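Local coordinates for protein MS5a (Brassica napus, PDB 6L77) that is a meiosis-related protein with cystatin-like folds whose molecular role is not firmly established, though it is linked to a non-canonical enhancement of papain activity, at residues C10-V13 with V14-A18. Residues are numbered along the deposited sequence; the frame is centred on the assembly and turned at random.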
# COMPACT_ATOMS: atom_id res chain seq x y z
N CYS A 10 8.37 -4.94 17.56
CA CYS A 10 7.82 -5.57 16.36
C CYS A 10 8.58 -5.12 15.11
O CYS A 10 8.81 -3.92 14.94
CB CYS A 10 6.35 -5.20 16.23
SG CYS A 10 5.51 -6.02 14.88
N PRO A 11 8.97 -6.04 14.23
CA PRO A 11 9.62 -5.62 12.97
C PRO A 11 8.71 -4.74 12.14
O PRO A 11 7.50 -4.93 12.08
CB PRO A 11 9.90 -6.95 12.26
CG PRO A 11 9.91 -7.98 13.36
CD PRO A 11 8.92 -7.50 14.37
N LEU A 12 9.32 -3.76 11.46
CA LEU A 12 8.54 -2.81 10.68
C LEU A 12 7.70 -3.50 9.61
O LEU A 12 6.56 -3.10 9.37
CB LEU A 12 9.45 -1.75 10.06
CG LEU A 12 8.79 -0.66 9.21
CD1 LEU A 12 7.64 -0.00 9.97
CD2 LEU A 12 9.81 0.39 8.79
N VAL A 13 8.23 -4.55 8.98
CA VAL A 13 7.48 -5.20 7.91
C VAL A 13 6.16 -5.76 8.44
O VAL A 13 5.13 -5.73 7.75
CB VAL A 13 8.33 -6.28 7.20
CG1 VAL A 13 8.66 -7.45 8.13
CG2 VAL A 13 7.61 -6.80 5.96
N VAL A 14 6.17 -6.27 9.68
CA VAL A 14 4.95 -6.83 10.24
C VAL A 14 3.94 -5.72 10.51
O VAL A 14 2.74 -5.88 10.25
CB VAL A 14 5.27 -7.63 11.52
CG1 VAL A 14 4.01 -8.11 12.19
CG2 VAL A 14 6.16 -8.82 11.18
N LYS A 15 4.40 -4.59 11.06
CA LYS A 15 3.49 -3.47 11.26
C LYS A 15 2.91 -3.00 9.94
O LYS A 15 1.70 -2.73 9.85
CB LYS A 15 4.23 -2.33 11.97
CG LYS A 15 3.34 -1.13 12.22
CD LYS A 15 4.08 -0.01 12.91
CE LYS A 15 3.28 1.28 12.88
NZ LYS A 15 4.05 2.39 13.51
N LEU A 16 3.73 -2.93 8.89
CA LEU A 16 3.23 -2.48 7.60
C LEU A 16 2.21 -3.47 7.03
O LEU A 16 1.16 -3.06 6.53
CB LEU A 16 4.40 -2.26 6.63
CG LEU A 16 5.33 -1.08 6.94
CD1 LEU A 16 6.57 -1.11 6.05
CD2 LEU A 16 4.61 0.24 6.81
N TYR A 17 2.49 -4.78 7.13
CA TYR A 17 1.52 -5.75 6.62
C TYR A 17 0.24 -5.76 7.45
O TYR A 17 -0.85 -5.95 6.91
CB TYR A 17 2.14 -7.15 6.56
CG TYR A 17 3.11 -7.30 5.42
CD1 TYR A 17 3.08 -6.42 4.35
CD2 TYR A 17 4.07 -8.31 5.41
CE1 TYR A 17 3.97 -6.53 3.29
CE2 TYR A 17 4.97 -8.43 4.35
CZ TYR A 17 4.91 -7.54 3.29
OH TYR A 17 5.78 -7.64 2.23
N ALA A 18 0.35 -5.56 8.76
CA ALA A 18 -0.86 -5.40 9.57
C ALA A 18 -1.68 -4.20 9.08
O ALA A 18 -2.92 -4.26 9.02
CB ALA A 18 -0.50 -5.22 11.04
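P11 O receives two backbone N-H groups. K15 N gives it a long but nearly straight bond, 3.3 Å at 165° and in the carbonyl plane; V14 N adds a weak, bent one. With P11 at the N-cap position, this carbonyl opens the i to i+4 ladder of helix 12-29. The next rungs are shorter: L16 N lies 2.9 Å from L12 O, and Y17 N is also 2.9 Å from V13 O, tilted 25° out of that carbonyl's plane.

The side chains follow the same spacing. V13 sends CG2 anti to its backbone N, on the carbonyl side, and the methyl meets the Y17 ring at CE2, 3.5 Å away. Y17 CG stands anti to its own carbonyl carbon (chi1 -75°), a torsion that turns the ring back along the helix toward V13. An alanine in place of Y17 would probably strip V13 CG2 of its ring contact and leave Q75 OE1 without the phenol hydroxyl that hydrogen-bonds to it. One turn earlier, C10 SG touches V14 CG1 at 3.7 Å, so the residue preceding the cap packs onto the first turn. L12 CG lies 3.9 Å from L16 CD1.

As in the cystatin-like fold, where a helix lies across an antiparallel sheet, C10 and V14 face the strands, on I38 of strand 34-45 and on Y52 and I54 of strand 49-60 respectively. L12 and L16 lean instead on F148 of helix 138-150, while V13 reaches both F148 and Y52.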